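PDB 6A4D: oligoribonuclease from Colwellia psychrerythraea, which probably degrades short RNA fragments as an exonuclease, cutting them down to mononucleotides, and is captured here with the nucleotide analogue pNP-TMP bound. Local coordinates for residues 117-120 with 125-128. The protein carries 1 engineered substitution. Numbering follows the deposited sequence.
Sequences RFIN and DFED
The ring of F126 meets I119 at its edge: methyl CD1 of I119 comes in close to the ring plane, 3.9 Å from CD2 of F126. The ring also packs edge-to-face with F130. A flat, wholly apolar side chain suits this buried place, where it packs against L14, I31 and I33 of the sheet and S92 and V96 of helix 85-99. I119 is branched, which lets it serve two neighbours at once. Its first torsion (chi1 -66°) parts the branches, CG1 anti to the carbonyl carbon and CG2 anti to the backbone N; chi2 then turns CD1 toward the phenylalanine, while CG2 rests 3.8 Å from CB of E127.

The amide of N120 and the carboxylate of E127 are turned 76° apart. N120 ND2 gives a weak, bent hydrogen bond to E127 OE2, 3.0 Å long with an angle of 134° at the hydrogen. The same oxygen also sits 3.2 Å from CB of N120. The glutamate chain is extended beyond CG and carries its carboxylate across to helix 112-122, where OE1 makes a salt bridge with R116; its aliphatic part meanwhile covers I119. Were E127 replaced by an alanine, R116 would probably lose this ionic partner and N120 its weak acceptor, with the CG touch on I119 gone as well. A short amide suits N120 because ND2 can also bond to E22 of the second subunit, joining this intramolecular corner to the dimer interface.

Here two helices, 112-122 and 124-127, follow each other closely in the chain, with an apolar inner side against the central sheet and a polar outer side, as part of the RNase H-like α/β fold of the exonuclease family.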
ATOM      1  N   ARG A 117       7.557   2.289   2.552  1.00 30.47           N
ATOM      2  CA  ARG A 117       8.464   3.295   1.985  1.00 34.88           C
ATOM      3  C   ARG A 117       9.739   3.531   2.804  1.00 35.46           C
ATOM      4  O   ARG A 117      10.841   3.662   2.243  1.00 33.78           O
ATOM      5  CB  ARG A 117       7.769   4.639   1.861  1.00 33.18           C
ATOM      6  CG  ARG A 117       6.692   4.703   0.824  1.00 36.59           C
ATOM      7  CD  ARG A 117       5.925   6.028   0.942  1.00 43.58           C
ATOM      8  NE  ARG A 117       6.602   7.160   0.267  1.00 45.69           N
ATOM      9  CZ  ARG A 117       6.348   8.448   0.490  1.00 46.78           C
ATOM     10  NH1 ARG A 117       5.465   8.834   1.416  1.00 44.48           N
ATOM     11  NH2 ARG A 117       7.015   9.364  -0.197  1.00 52.51           N
ATOM     12  N   PHE A 118       9.587   3.681   4.118  1.00 33.95           N
ATOM     13  CA  PHE A 118      10.726   3.913   4.961  1.00 34.62           C
ATOM     14  C   PHE A 118      11.467   2.571   5.113  1.00 40.63           C
ATOM     15  O   PHE A 118      12.695   2.550   5.196  1.00 33.11           O
ATOM     16  CB  PHE A 118      10.313   4.402   6.346  1.00 36.93           C
ATOM     17  CG  PHE A 118       9.895   5.836   6.392  1.00 37.95           C
ATOM     18  CD1 PHE A 118       8.620   6.231   5.949  1.00 40.39           C
ATOM     19  CD2 PHE A 118      10.730   6.799   6.945  1.00 40.74           C
ATOM     20  CE1 PHE A 118       8.230   7.577   5.996  1.00 44.50           C
ATOM     21  CE2 PHE A 118      10.337   8.152   7.018  1.00 40.69           C
ATOM     22  CZ  PHE A 118       9.081   8.532   6.552  1.00 38.68           C
ATOM     23  N   ILE A 119      10.720   1.449   5.214  1.00 40.12           N
ATOM     24  CA  ILE A 119      11.364   0.143   5.392  1.00 37.77           C
ATOM     25  C   ILE A 119      12.231  -0.120   4.161  1.00 36.27           C
ATOM     26  O   ILE A 119      13.393  -0.531   4.276  1.00 38.53           O
ATOM     27  CB  ILE A 119      10.348  -1.001   5.570  1.00 39.63           C
ATOM     28  CG1 ILE A 119       9.573  -0.853   6.877  1.00 40.66           C
ATOM     29  CG2 ILE A 119      11.027  -2.374   5.518  1.00 40.28           C
ATOM     30  CD1 ILE A 119      10.253  -1.355   8.095  1.00 45.52           C
ATOM     31  N   ASN A 120      11.666   0.143   2.995  1.00 32.34           N
ATOM     32  CA  ASN A 120      12.362  -0.062   1.751  1.00 36.90           C
ATOM     33  C   ASN A 120      13.623   0.799   1.659  1.00 37.82           C
ATOM     34  O   ASN A 120      14.648   0.276   1.356  1.00 42.63           O
ATOM     35  CB  ASN A 120      11.457   0.187   0.526  1.00 36.99           C
ATOM     36  CG  ASN A 120      12.245   0.331  -0.783  1.00 43.10           C
ATOM     37  OD1 ASN A 120      12.924   1.349  -1.015  1.00 47.53           O
ATOM     38  ND2 ASN A 120      12.162  -0.671  -1.630  1.00 43.90           N
ATOM     39  N   ASP A 125      17.014  -5.064   3.852  1.00 40.02           N
ATOM     40  CA  ASP A 125      17.197  -6.496   4.228  1.00 45.22           C
ATOM     41  C   ASP A 125      15.988  -7.031   4.946  1.00 40.42           C
ATOM     42  O   ASP A 125      15.565  -8.161   4.724  1.00 35.53           O
ATOM     43  CB  ASP A 125      18.407  -6.723   5.141  1.00 49.44           C
ATOM     44  CG  ASP A 125      19.758  -6.385   4.456  1.00 56.30           C
ATOM     45  OD1 ASP A 125      19.830  -6.261   3.200  1.00 56.41           O
ATOM     46  OD2 ASP A 125      20.752  -6.228   5.192  1.00 59.70           O
ATOM     47  N   PHE A 126      15.430  -6.212   5.823  1.00 39.53           N
ATOM     48  CA  PHE A 126      14.174  -6.591   6.475  1.00 33.42           C
ATOM     49  C   PHE A 126      13.028  -6.636   5.449  1.00 34.02           C
ATOM     50  O   PHE A 126      12.256  -7.603   5.440  1.00 33.69           O
ATOM     51  CB  PHE A 126      13.954  -5.680   7.635  1.00 33.47           C
ATOM     52  CG  PHE A 126      12.728  -5.948   8.403  1.00 34.46           C
ATOM     53  CD1 PHE A 126      12.546  -7.164   9.050  1.00 36.03           C
ATOM     54  CD2 PHE A 126      11.752  -4.984   8.503  1.00 34.96           C
ATOM     55  CE1 PHE A 126      11.406  -7.421   9.798  1.00 33.93           C
ATOM     56  CE2 PHE A 126      10.609  -5.224   9.260  1.00 37.97           C
ATOM     57  CZ  PHE A 126      10.435  -6.444   9.908  1.00 36.64           C
ATOM     58  N   GLU A 127      12.972  -5.687   4.517  1.00 35.88           N
ATOM     59  CA  GLU A 127      11.893  -5.686   3.510  1.00 35.87           C
ATOM     60  C   GLU A 127      11.879  -6.976   2.685  1.00 36.47           C
ATOM     61  O   GLU A 127      10.794  -7.433   2.214  1.00 31.53           O
ATOM     62  CB  GLU A 127      11.941  -4.485   2.541  1.00 34.30           C
ATOM     63  CG  GLU A 127      10.557  -4.185   1.960  1.00 35.62           C
ATOM     64  CD  GLU A 127      10.565  -3.415   0.663  1.00 39.85           C
ATOM     65  OE1 GLU A 127       9.443  -3.221   0.107  1.00 36.51           O
ATOM     66  OE2 GLU A 127      11.670  -2.992   0.210  1.00 44.09           O
ATOM     67  N   ASP A 128      13.065  -7.566   2.482  1.00 38.35           N
ATOM     68  CA  ASP A 128      13.162  -8.745   1.606  1.00 36.41           C
ATOM     69  C   ASP A 128      12.519  -9.976   2.220  1.00 33.39           C
ATOM     70  O   ASP A 128      12.235 -10.921   1.511  1.00 33.24           O
ATOM     71  CB  ASP A 128      14.595  -9.051   1.206  1.00 42.54           C
ATOM     72  CG  ASP A 128      15.221  -7.939   0.333  1.00 48.94           C
ATOM     73  OD1 ASP A 128      14.489  -7.275  -0.454  1.00 52.36           O
ATOM     74  OD2 ASP A 128      16.458  -7.765   0.415  1.00 45.09           O
TER